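Local structure of alpha-1,2-mannosidase (2WW2) at residues P72-Y77 / W370-H375; G175-F180 / V311-Y316; T343-E348 / V662-P667. The protein hydrolyses alpha-mannosidic linkages with inversion at the anomeric carbon, as a calcium-dependent member of glycoside hydrolase family 92. All coordinates share one frame; numbering follows the deposited sequence.

Interaction 1 of 3, residues P72-Y77 / W370-H375; sequences PWINDY and WASPGH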
# COMPACT_ATOMS: atom_id res chain seq x y z
N PRO A 72 -17.57 12.74 -19.47
CA PRO A 72 -18.85 12.15 -19.03
C PRO A 72 -19.49 12.94 -17.92
O PRO A 72 -20.70 12.94 -17.79
CB PRO A 72 -18.48 10.76 -18.51
CG PRO A 72 -16.97 10.70 -18.48
CD PRO A 72 -16.44 11.81 -19.36
N TRP A 73 -18.68 13.63 -17.12
CA TRP A 73 -19.26 14.39 -16.01
C TRP A 73 -19.74 15.77 -16.42
O TRP A 73 -20.73 16.26 -15.89
CB TRP A 73 -18.30 14.42 -14.81
CG TRP A 73 -18.26 13.03 -14.22
CD1 TRP A 73 -17.34 12.04 -14.49
CD2 TRP A 73 -19.23 12.44 -13.35
NE1 TRP A 73 -17.66 10.90 -13.81
CE2 TRP A 73 -18.82 11.11 -13.10
CE3 TRP A 73 -20.41 12.91 -12.74
CZ2 TRP A 73 -19.55 10.24 -12.27
CZ3 TRP A 73 -21.13 12.05 -11.91
CH2 TRP A 73 -20.69 10.73 -11.69
N ILE A 74 -19.07 16.37 -17.41
CA ILE A 74 -19.60 17.59 -18.03
C ILE A 74 -20.86 17.23 -18.84
O ILE A 74 -21.82 17.99 -18.89
CB ILE A 74 -18.51 18.19 -18.95
CG1 ILE A 74 -17.31 18.65 -18.09
CG2 ILE A 74 -19.06 19.34 -19.79
CD1 ILE A 74 -17.64 19.83 -17.19
N ASN A 75 -20.83 16.05 -19.46
CA ASN A 75 -21.98 15.48 -20.16
C ASN A 75 -22.25 16.26 -21.46
O ASN A 75 -21.38 17.02 -21.92
CB ASN A 75 -23.20 15.36 -19.19
CG ASN A 75 -24.17 14.22 -19.57
OD1 ASN A 75 -24.58 14.09 -20.73
ND2 ASN A 75 -24.59 13.43 -18.58
N ASP A 76 -23.42 16.07 -22.06
CA ASP A 76 -23.67 16.44 -23.47
C ASP A 76 -24.62 17.63 -23.62
O ASP A 76 -25.24 18.08 -22.64
CB ASP A 76 -24.23 15.23 -24.24
CG ASP A 76 -23.80 15.22 -25.73
OD1 ASP A 76 -23.21 16.22 -26.20
OD2 ASP A 76 -24.02 14.18 -26.41
N TYR A 77 -24.72 18.16 -24.84
CA TYR A 77 -25.73 19.17 -25.18
C TYR A 77 -25.93 19.10 -26.71
O TYR A 77 -25.06 18.56 -27.43
CB TYR A 77 -25.28 20.58 -24.75
CG TYR A 77 -24.06 21.05 -25.52
CD1 TYR A 77 -24.20 21.76 -26.71
CD2 TYR A 77 -22.78 20.74 -25.07
CE1 TYR A 77 -23.08 22.15 -27.46
CE2 TYR A 77 -21.65 21.13 -25.80
CZ TYR A 77 -21.81 21.83 -27.00
OH TYR A 77 -20.72 22.21 -27.72
N TRP A 370 -13.44 26.46 -18.06
CA TRP A 370 -14.14 25.28 -18.60
C TRP A 370 -15.38 25.77 -19.34
O TRP A 370 -16.19 26.51 -18.78
CB TRP A 370 -14.54 24.31 -17.47
CG TRP A 370 -13.97 22.91 -17.65
CD1 TRP A 370 -13.01 22.32 -16.88
CD2 TRP A 370 -14.30 21.97 -18.69
NE1 TRP A 370 -12.73 21.04 -17.37
CE2 TRP A 370 -13.51 20.81 -18.47
CE3 TRP A 370 -15.20 21.99 -19.76
CZ2 TRP A 370 -13.59 19.69 -19.31
CZ3 TRP A 370 -15.26 20.88 -20.61
CH2 TRP A 370 -14.46 19.74 -20.37
N ALA A 371 -15.52 25.40 -20.61
CA ALA A 371 -16.66 25.80 -21.44
C ALA A 371 -17.29 24.58 -22.07
O ALA A 371 -16.59 23.73 -22.64
CB ALA A 371 -16.19 26.75 -22.56
N SER A 372 -18.62 24.50 -21.99
CA SER A 372 -19.36 23.42 -22.65
C SER A 372 -20.88 23.65 -22.60
O SER A 372 -21.57 23.15 -21.71
CB SER A 372 -19.03 22.07 -21.98
OG SER A 372 -19.63 20.99 -22.71
N PRO A 373 -21.42 24.42 -23.56
CA PRO A 373 -20.68 25.18 -24.56
C PRO A 373 -20.32 26.57 -24.04
O PRO A 373 -19.39 27.19 -24.54
CB PRO A 373 -21.69 25.30 -25.71
CG PRO A 373 -23.04 25.29 -25.04
CD PRO A 373 -22.88 24.47 -23.78
N GLY A 374 -21.06 27.03 -23.05
CA GLY A 374 -20.75 28.27 -22.37
C GLY A 374 -20.07 27.97 -21.05
O GLY A 374 -19.62 26.84 -20.82
N HIS A 375 -20.02 28.96 -20.16
CA HIS A 375 -19.32 28.81 -18.89
C HIS A 375 -19.90 27.67 -18.05
O HIS A 375 -21.12 27.62 -17.81
CB HIS A 375 -19.42 30.10 -18.08
CG HIS A 375 -18.64 31.25 -18.63
ND1 HIS A 375 -17.28 31.20 -18.87
CD2 HIS A 375 -19.02 32.52 -18.92
CE1 HIS A 375 -16.86 32.38 -19.31
NE2 HIS A 375 -17.90 33.20 -19.35
O HOH W 1 -22.02 19.78 -21.88
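Ile74 lies over a face of the Trp370 ring system and Pro373 over a face of the Tyr77 ring, two CH-pi contacts that carry the apolar half of this meeting. Ile74 and Trp370 approach from opposite directions, and Ile74 CG1 is 3.9 Å from the centroid of the six-membered ring of Trp370. In the other pair the aromatic ring belongs to 72-77: Pro373 CD sits 3.9 Å from the centroid of the Tyr77 ring and only 9° off its normal. The cis peptide bond before Pro373 belongs to the sharp turn that carries the chain off strand 370-371, and a compact, conformationally restricted proline ring suits the place, its CB, CG and CD all lying close over the phenol face. Packing is tight at Ile74 CG2, 3.5 Å from Ser372 CB; this methyl is anti to the backbone N (CG1 at chi1 -66°), which turns it to the serine.

The polar contacts run through one water and one carboxylate. Water 1 is hydrogen-bonded to Asn75 O and to Ser372 OG, 2.8 Å from each, tying the loop 72-77 to the turn. Ser372 OG and Tyr77 OH also each bond a different oxygen of Asp328, on the neighbouring strand 326-330.

Because the loop belongs to the N-terminal domain and the turn to the catalytic domain, this is a buried interdomain seam: apolar groups fill it, while its hydroxyls are satisfied by water 1 and Asp328, which is consistent with a firmly fixed joint.

Interaction 2 of 3, residues G175-F180 / V311-Y316; sequences GVPDNF and VYYSPY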
# COMPACT_ATOMS: atom_id res chain seq x y z
N GLY A 175 -24.69 25.87 -18.85
CA GLY A 175 -23.79 26.63 -19.73
C GLY A 175 -24.39 27.01 -21.09
O GLY A 175 -23.66 27.17 -22.07
N VAL A 176 -25.72 27.17 -21.15
CA VAL A 176 -26.37 27.62 -22.38
C VAL A 176 -27.28 28.82 -22.15
O VAL A 176 -27.86 28.96 -21.07
CB VAL A 176 -27.19 26.49 -23.07
CG1 VAL A 176 -26.28 25.28 -23.41
CG2 VAL A 176 -28.39 26.07 -22.19
N PRO A 177 -27.40 29.70 -23.16
CA PRO A 177 -28.37 30.81 -23.08
C PRO A 177 -29.82 30.30 -23.11
O PRO A 177 -30.07 29.13 -23.45
CB PRO A 177 -28.08 31.62 -24.35
CG PRO A 177 -26.65 31.18 -24.78
CD PRO A 177 -26.64 29.72 -24.43
N ASP A 178 -30.76 31.18 -22.80
CA ASP A 178 -32.16 30.79 -22.69
C ASP A 178 -32.78 30.35 -24.00
O ASP A 178 -33.82 29.72 -23.99
CB ASP A 178 -33.01 31.96 -22.16
CG ASP A 178 -32.84 32.18 -20.67
OD1 ASP A 178 -32.20 31.34 -20.00
OD2 ASP A 178 -33.38 33.19 -20.18
N ASN A 179 -32.19 30.72 -25.13
CA ASN A 179 -32.78 30.39 -26.43
C ASN A 179 -32.08 29.24 -27.11
O ASN A 179 -32.22 29.04 -28.31
CB ASN A 179 -32.77 31.61 -27.37
CG ASN A 179 -31.36 32.12 -27.67
OD1 ASN A 179 -30.38 31.59 -27.13
ND2 ASN A 179 -31.25 33.14 -28.51
N PHE A 180 -31.31 28.48 -26.33
CA PHE A 180 -30.49 27.41 -26.90
C PHE A 180 -31.29 26.30 -27.61
O PHE A 180 -32.32 25.84 -27.10
CB PHE A 180 -29.63 26.79 -25.80
CG PHE A 180 -28.95 25.52 -26.22
CD1 PHE A 180 -27.77 25.58 -26.97
CD2 PHE A 180 -29.50 24.30 -25.91
CE1 PHE A 180 -27.14 24.40 -27.39
CE2 PHE A 180 -28.86 23.10 -26.31
CZ PHE A 180 -27.69 23.16 -27.07
N VAL A 311 -19.91 32.53 -39.14
CA VAL A 311 -20.79 33.10 -38.14
C VAL A 311 -20.96 32.06 -37.03
O VAL A 311 -20.69 30.86 -37.24
CB VAL A 311 -22.18 33.48 -38.71
CG1 VAL A 311 -22.08 34.68 -39.63
CG2 VAL A 311 -22.80 32.29 -39.47
N TYR A 312 -21.38 32.50 -35.86
CA TYR A 312 -21.65 31.56 -34.79
C TYR A 312 -22.77 32.03 -33.90
O TYR A 312 -22.96 33.23 -33.67
CB TYR A 312 -20.39 31.26 -33.96
CG TYR A 312 -19.79 32.47 -33.25
CD1 TYR A 312 -20.18 32.79 -31.95
CD2 TYR A 312 -18.86 33.29 -33.88
CE1 TYR A 312 -19.65 33.91 -31.30
CE2 TYR A 312 -18.32 34.43 -33.23
CZ TYR A 312 -18.72 34.72 -31.94
OH TYR A 312 -18.21 35.82 -31.26
N TYR A 313 -23.52 31.05 -33.40
CA TYR A 313 -24.39 31.24 -32.26
C TYR A 313 -23.50 31.35 -31.03
O TYR A 313 -22.70 30.45 -30.76
CB TYR A 313 -25.30 30.02 -32.10
CG TYR A 313 -26.10 30.01 -30.79
CD1 TYR A 313 -27.23 30.80 -30.64
CD2 TYR A 313 -25.73 29.18 -29.73
CE1 TYR A 313 -27.98 30.78 -29.46
CE2 TYR A 313 -26.47 29.15 -28.53
CZ TYR A 313 -27.58 29.96 -28.40
OH TYR A 313 -28.33 29.93 -27.24
N SER A 314 -23.62 32.43 -30.27
CA SER A 314 -22.81 32.55 -29.07
C SER A 314 -23.42 31.78 -27.91
O SER A 314 -24.56 32.06 -27.51
CB SER A 314 -22.69 34.02 -28.65
OG SER A 314 -22.04 34.09 -27.40
N PRO A 315 -22.65 30.82 -27.33
CA PRO A 315 -23.22 30.15 -26.17
C PRO A 315 -23.02 31.00 -24.93
O PRO A 315 -23.34 30.54 -23.83
CB PRO A 315 -22.41 28.85 -26.07
CG PRO A 315 -21.05 29.22 -26.63
CD PRO A 315 -21.32 30.30 -27.69
N TYR A 316 -22.49 32.23 -25.09
CA TYR A 316 -22.34 33.16 -23.98
C TYR A 316 -23.44 34.21 -23.90
O TYR A 316 -23.87 34.57 -22.80
CB TYR A 316 -20.95 33.83 -23.98
CG TYR A 316 -19.84 32.79 -23.84
CD1 TYR A 316 -19.49 32.29 -22.58
CD2 TYR A 316 -19.20 32.27 -24.96
CE1 TYR A 316 -18.53 31.32 -22.45
CE2 TYR A 316 -18.23 31.30 -24.83
CZ TYR A 316 -17.90 30.84 -23.57
OH TYR A 316 -16.94 29.87 -23.42
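Tyr313 points its phenol end into the bend formed by residues 177-180. Its CG is anti to the backbone N (chi1 170°), which extends the ring from the end of strand 310-313 toward the loop. There the hydroxyl donates to Asn179 OD1 at 2.6 Å. The oxygen lies at the edge of the phenol ring, in its plane. The amide plane is turned 45° from that of the ring. Pro177 comes from the opposite direction and packs on the hydroxyl end, oblique to the ring, with its CG 3.2 Å from Tyr313 OH. Phe180 crosses the tyrosine at about a right angle, with CD1 4.1 Å from Tyr313 CE2.

Residues 177-180 of the loop form a type I beta turn, closed by Phe180 N to Pro177 O. It sets this loop of the N-terminal domain against the end of strand 310-313 in the catalytic domain. A phenylalanine in place of Tyr313 would probably leave Asn179 OD1 without its donor and the amide less firmly oriented. Asn179 ND2 is meanwhile bonded to Gly318 O, just after 311-316. Ser314 OG accepts from Tyr316 N at 3.0 Å, an ST turn, and also bonds Glu363 of helix 347-364.

Interaction 3 of 3, residues T343-E348 / V662-P667; sequences TLLYPE and VTLHLP
In the catalytic domain, of the six-hairpin glycosidase clan, the junction between helix 338-345 and helix 347-364, two helices consistent with the clan's alpha-helical core, packs against residues 662-667, which include part of strand 661-665 of a mixed sheet. Leucines from both sides interlock there. Leu345 CD2 reaches Leu666 CD2 at 3.7 Å and also lies 4.0 Å from Leu664 CB, so one methyl group serves two strand-side neighbours. Leu344, with CG anti to its own N (chi1 179°), carries its end toward 662-667, where CD2 meets Leu664 CD2 at 3.9 Å and CD1 meets Leu666 CD2 at 4.0 Å. Both helix leucines cross Leu664 at about a right angle, which branched, flexible chains can fit closely. Further out, Pro347 and Pro667 meet through their CG atoms, 3.7 Å apart; proline suits the first turn of helix 347-364, where its missing N-H costs no helical bond.

Beside the leucines, water 2 donates to Leu345 O at 2.7 Å and to His665 O at 2.9 Å. Arg273 also bonds Leu345 O, and its guanidinium forms a salt bridge with Glu348.

Direct adhesion is thus by aliphatic carbons, whereas the two carbonyls, Leu345 O and His665 O, are joined through water 2.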
# COMPACT_ATOMS: atom_id res chain seq x y z
N THR A 343 -0.04 25.45 -31.29
CA THR A 343 0.77 26.62 -31.65
C THR A 343 1.92 26.23 -32.55
O THR A 343 2.41 27.06 -33.31
CB THR A 343 1.36 27.38 -30.41
OG1 THR A 343 2.26 26.51 -29.72
CG2 THR A 343 0.24 27.84 -29.46
N LEU A 344 2.36 24.97 -32.46
CA LEU A 344 3.52 24.52 -33.23
C LEU A 344 3.11 23.96 -34.59
O LEU A 344 3.57 24.42 -35.64
CB LEU A 344 4.29 23.44 -32.44
CG LEU A 344 5.54 22.84 -33.11
CD1 LEU A 344 6.52 23.94 -33.51
CD2 LEU A 344 6.21 21.80 -32.19
N LEU A 345 2.24 22.96 -34.56
CA LEU A 345 1.89 22.21 -35.76
C LEU A 345 0.58 22.64 -36.45
O LEU A 345 0.39 22.38 -37.64
CB LEU A 345 1.81 20.73 -35.43
CG LEU A 345 3.15 19.99 -35.25
CD1 LEU A 345 2.87 18.61 -34.73
CD2 LEU A 345 3.90 19.88 -36.57
N TYR A 346 -0.30 23.30 -35.69
CA TYR A 346 -1.61 23.72 -36.19
C TYR A 346 -1.92 25.17 -35.79
O TYR A 346 -2.97 25.45 -35.21
CB TYR A 346 -2.70 22.76 -35.68
CG TYR A 346 -2.33 21.30 -35.88
CD1 TYR A 346 -2.58 20.66 -37.09
CD2 TYR A 346 -1.71 20.57 -34.87
CE1 TYR A 346 -2.21 19.32 -37.29
CE2 TYR A 346 -1.34 19.23 -35.05
CZ TYR A 346 -1.61 18.62 -36.28
OH TYR A 346 -1.27 17.30 -36.49
N PRO A 347 -1.01 26.11 -36.11
CA PRO A 347 -1.15 27.45 -35.54
C PRO A 347 -2.36 28.19 -36.12
O PRO A 347 -2.82 29.17 -35.53
CB PRO A 347 0.17 28.15 -35.93
CG PRO A 347 0.63 27.44 -37.15
CD PRO A 347 0.22 25.98 -36.90
N GLU A 348 -2.88 27.74 -37.27
CA GLU A 348 -4.08 28.37 -37.82
C GLU A 348 -5.24 28.12 -36.86
O GLU A 348 -6.19 28.92 -36.78
CB GLU A 348 -4.42 27.87 -39.24
CG GLU A 348 -4.96 26.46 -39.33
CD GLU A 348 -3.87 25.38 -39.43
OE1 GLU A 348 -2.72 25.60 -38.99
OE2 GLU A 348 -4.18 24.31 -39.96
N VAL A 662 11.35 11.69 -36.83
CA VAL A 662 10.08 12.39 -36.98
C VAL A 662 10.36 13.64 -37.79
O VAL A 662 11.41 14.27 -37.64
CB VAL A 662 9.39 12.80 -35.64
CG1 VAL A 662 8.62 11.66 -35.02
CG2 VAL A 662 10.41 13.37 -34.68
N THR A 663 9.43 13.97 -38.68
CA THR A 663 9.52 15.17 -39.49
C THR A 663 8.28 16.01 -39.23
O THR A 663 7.15 15.55 -39.40
CB THR A 663 9.58 14.83 -40.98
OG1 THR A 663 10.73 14.01 -41.23
CG2 THR A 663 9.69 16.09 -41.83
N LEU A 664 8.50 17.24 -38.78
CA LEU A 664 7.41 18.15 -38.53
C LEU A 664 7.27 19.08 -39.73
O LEU A 664 8.23 19.76 -40.12
CB LEU A 664 7.69 18.96 -37.25
CG LEU A 664 7.58 18.24 -35.90
CD1 LEU A 664 8.79 17.30 -35.65
CD2 LEU A 664 7.50 19.28 -34.80
N HIS A 665 6.08 19.09 -40.34
CA HIS A 665 5.79 19.93 -41.49
C HIS A 665 5.14 21.19 -41.01
O HIS A 665 3.95 21.21 -40.67
CB HIS A 665 4.90 19.17 -42.48
CG HIS A 665 5.60 18.00 -43.10
ND1 HIS A 665 6.70 18.15 -43.91
CD2 HIS A 665 5.38 16.67 -42.99
CE1 HIS A 665 7.13 16.95 -44.29
NE2 HIS A 665 6.35 16.04 -43.74
N LEU A 666 5.96 22.24 -40.94
CA LEU A 666 5.55 23.50 -40.35
C LEU A 666 5.13 24.51 -41.41
O LEU A 666 5.25 24.26 -42.61
CB LEU A 666 6.69 24.04 -39.47
CG LEU A 666 7.09 23.03 -38.38
CD1 LEU A 666 8.39 23.39 -37.69
CD2 LEU A 666 5.98 22.84 -37.35
N PRO A 667 4.59 25.66 -40.97
CA PRO A 667 4.14 26.67 -41.93
C PRO A 667 5.25 27.15 -42.88
O PRO A 667 6.43 27.10 -42.53
CB PRO A 667 3.69 27.83 -41.02
CG PRO A 667 3.17 27.11 -39.77
CD PRO A 667 4.17 25.96 -39.58
O HOH W 2 2.20 23.17 -39.55

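In the fold
Interactions 1 and 2 form one interface between the N-terminal and catalytic domains: their centres are about 13 Å apart, they reach the sheet that includes strands 310-313 and 370-371, and Pro373 packs on Gly175, Val176 and Pro315 of interaction 2. Interaction 1 is its buried part; interaction 2 lies farther from the chain centre and is partly exposed. Interaction 3 stays within the catalytic domain, partly buried, its centre about 29 Å from that of interaction 1, to which helix 347-364 leads along the chain. Chemistry follows place: aromatic faces and a bridging water in the first, a direct side-chain hydrogen bond in the second, aliphatic contacts beside a water in the third.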